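Long-range contact in beta-glucoside phosphorylase BglX (Unidentified, PDB 5VQE), which probably transfers glucose from beta-glucosides to phosphate as a family GH3 glycoside phosphorylase, binding the sugar in a TIM-barrel domain: residues K193-D198 and L238-I243. Sequence-based numbering, arbitrary orientation.
Sequences KHFPGD and LMSAHI. With G2F (2-deoxy-2-fluoro-alpha-D-glucopyranose), chain B.
Phe-195 pairs with Ser-240 of the neighbouring strand in a parallel bridge: its N gives a hydrogen bond to Met-239 O (3.0 Å), and its O receives one from Ala-241 N (2.8 Å), nearly straight at 173°. Beside this bridge, the small methyl of Ala-241 lets the chains come close, its CB resting 3.7 Å from His-194 CB. Apolar Phe-195 suits the sheet face it shares with Ser-240, where Leu-238 CD2 packs on its CB and Ser-240 OG meets its ring edge, with helix 268-278 beyond. Further along, Ile-243 CD1 reaches Asp-198 CB at 3.7 Å, while its CB lies against Pro-196 CD.

Lys-193, His-194 and Met-239 turn to the fluoroglucose. Lys-193 CG lies over one face of the imidazole, and the chain, extended from there, brings NZ to 3.0 Å from both sugar O3 and O4, a fork suited to neighbouring hydroxyls. His-194 NE2 meets O3 at 2.8 Å, in a bond either partner could donate. Leaving CA opposite the backbone N (chi1 -176°), the Met-239 chain runs out to the sugar and bends at its end, laying CE 3.5 Å from O4.

Glu-146 forms a salt bridge with Lys-193 NZ, which Tyr-145 O also binds, and Asp-150 holds His-194 ND1, probably fixing the ring's rotation. With an alanine at Lys-193, O3 and O4 would probably lose their shared donor and Glu-146 its cationic mate. Cis peptides before His-194 and Pro-196 accompany the corner at His-194 and the loop beyond. Ligand-binding residues toward the C-terminal ends of adjacent parallel strands are characteristic of the TIM-barrel sugar pocket of GH3 enzymes.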
loop_
_atom_site.group_PDB
_atom_site.type_symbol
_atom_site.label_atom_id
_atom_site.label_comp_id
_atom_site.label_asym_id
_atom_site.label_seq_id
_atom_site.Cartn_x
_atom_site.Cartn_y
_atom_site.Cartn_z
ATOM N N LYS A 193 -7.129 4.810 2.980
ATOM C CA LYS A 193 -5.962 5.383 3.645
ATOM C C LYS A 193 -5.223 6.243 2.628
ATOM O O LYS A 193 -5.421 6.086 1.422
ATOM C CB LYS A 193 -5.055 4.277 4.219
ATOM C CG LYS A 193 -4.373 3.383 3.177
ATOM C CD LYS A 193 -3.628 2.225 3.847
ATOM C CE LYS A 193 -2.723 1.487 2.879
ATOM N NZ LYS A 193 -2.117 0.244 3.457
ATOM N N HIS A 194 -4.370 7.168 3.087
ATOM C CA HIS A 194 -4.026 7.464 4.479
ATOM C C HIS A 194 -4.598 8.836 4.877
ATOM O O HIS A 194 -4.144 9.860 4.385
ATOM C CB HIS A 194 -2.504 7.490 4.658
ATOM C CG HIS A 194 -1.810 6.231 4.228
ATOM N ND1 HIS A 194 -1.378 6.023 2.934
ATOM C CD2 HIS A 194 -1.452 5.126 4.924
ATOM C CE1 HIS A 194 -0.795 4.839 2.849
ATOM N NE2 HIS A 194 -0.820 4.275 4.044
ATOM N N PHE A 195 -5.579 8.854 5.744
ATOM C CA PHE A 195 -6.276 10.094 6.058
ATOM C C PHE A 195 -5.432 10.939 7.012
ATOM O O PHE A 195 -4.857 10.406 7.968
ATOM C CB PHE A 195 -7.630 9.768 6.674
ATOM C CG PHE A 195 -8.373 10.961 7.217
ATOM C CD1 PHE A 195 -8.280 11.296 8.553
ATOM C CD2 PHE A 195 -9.210 11.710 6.398
ATOM C CE1 PHE A 195 -8.969 12.380 9.061
ATOM C CE2 PHE A 195 -9.900 12.800 6.905
ATOM C CZ PHE A 195 -9.773 13.131 8.234
ATOM N N PRO A 196 -5.361 12.269 6.815
ATOM C CA PRO A 196 -6.088 13.160 5.908
ATOM C C PRO A 196 -5.513 13.316 4.504
ATOM O O PRO A 196 -6.004 14.167 3.760
ATOM C CB PRO A 196 -6.029 14.499 6.651
ATOM C CG PRO A 196 -4.713 14.477 7.289
ATOM C CD PRO A 196 -4.577 13.044 7.788
ATOM N N GLY A 197 -4.492 12.539 4.152
ATOM C CA GLY A 197 -4.068 12.463 2.771
ATOM C C GLY A 197 -2.587 12.650 2.542
ATOM O O GLY A 197 -2.061 13.757 2.686
ATOM N N ASP A 198 -1.897 11.580 2.157
ATOM C CA ASP A 198 -0.510 11.739 1.772
ATOM C C ASP A 198 -0.418 12.220 0.324
ATOM O O ASP A 198 -1.389 12.183 -0.443
ATOM C CB ASP A 198 0.261 10.434 1.955
ATOM C CG ASP A 198 1.697 10.673 2.393
ATOM O OD1 ASP A 198 2.228 11.771 2.103
ATOM O OD2 ASP A 198 2.284 9.785 3.049
ATOM N N LEU A 238 -11.526 3.102 7.770
ATOM C CA LEU A 238 -10.657 4.193 7.360
ATOM C C LEU A 238 -9.448 4.218 8.282
ATOM O O LEU A 238 -9.573 3.995 9.492
ATOM C CB LEU A 238 -11.412 5.527 7.403
ATOM C CG LEU A 238 -10.642 6.823 7.151
ATOM C CD1 LEU A 238 -11.544 7.823 6.463
ATOM C CD2 LEU A 238 -10.110 7.407 8.456
ATOM N N MET A 239 -8.281 4.481 7.716
ATOM C CA MET A 239 -7.043 4.520 8.487
ATOM C C MET A 239 -6.592 5.966 8.639
ATOM O O MET A 239 -6.294 6.642 7.646
ATOM C CB MET A 239 -5.948 3.679 7.834
ATOM C CG MET A 239 -4.670 3.627 8.662
ATOM S SD MET A 239 -3.407 2.536 7.991
ATOM C CE MET A 239 -4.077 0.942 8.392
ATOM N N SER A 240 -6.546 6.431 9.882
ATOM C CA SER A 240 -6.092 7.778 10.207
ATOM C C SER A 240 -4.594 7.750 10.481
ATOM O O SER A 240 -4.137 7.085 11.419
ATOM C CB SER A 240 -6.865 8.317 11.413
ATOM O OG SER A 240 -6.546 9.685 11.654
ATOM N N ALA A 241 -3.831 8.461 9.667
ATOM C CA ALA A 241 -2.387 8.321 9.646
ATOM C C ALA A 241 -1.730 9.508 10.334
ATOM O O ALA A 241 -2.391 10.408 10.851
ATOM C CB ALA A 241 -1.893 8.156 8.210
ATOM N N HIS A 242 -0.402 9.500 10.334
ATOM C CA HIS A 242 0.371 10.436 11.143
ATOM C C HIS A 242 0.749 11.667 10.330
ATOM O O HIS A 242 1.899 12.095 10.267
ATOM C CB HIS A 242 1.591 9.724 11.703
ATOM C CG HIS A 242 1.283 8.354 12.215
ATOM N ND1 HIS A 242 0.237 8.103 13.076
ATOM C CD2 HIS A 242 1.864 7.155 11.965
ATOM C CE1 HIS A 242 0.191 6.808 13.342
ATOM N NE2 HIS A 242 1.166 6.210 12.678
ATOM N N ILE A 243 -0.273 12.221 9.686
ATOM C CA ILE A 243 -0.154 13.339 8.762
ATOM C C ILE A 243 -0.997 14.480 9.311
ATOM O O ILE A 243 -2.152 14.271 9.694
ATOM C CB ILE A 243 -0.626 12.951 7.346
ATOM C CG1 ILE A 243 0.187 11.769 6.796
ATOM C CG2 ILE A 243 -0.554 14.139 6.417
ATOM C CD1 ILE A 243 -0.417 11.119 5.569
HETATM C C1 G2F B . 0.993 2.268 8.512
HETATM C C2 G2F B . 1.060 2.473 6.964
HETATM C C3 G2F B . -0.197 1.800 6.336
HETATM C C4 G2F B . -0.242 0.309 6.791
HETATM C C5 G2F B . -0.269 0.277 8.357
HETATM C C6 G2F B . -0.241 -1.211 8.889
HETATM O O3 G2F B . -0.016 1.778 4.944
HETATM O O4 G2F B . -1.463 -0.225 6.353
HETATM O O5 G2F B . 0.910 0.901 8.836
HETATM O O6 G2F B . 0.835 -1.875 8.288
HETATM F F2 G2F B . 1.043 3.792 6.670
#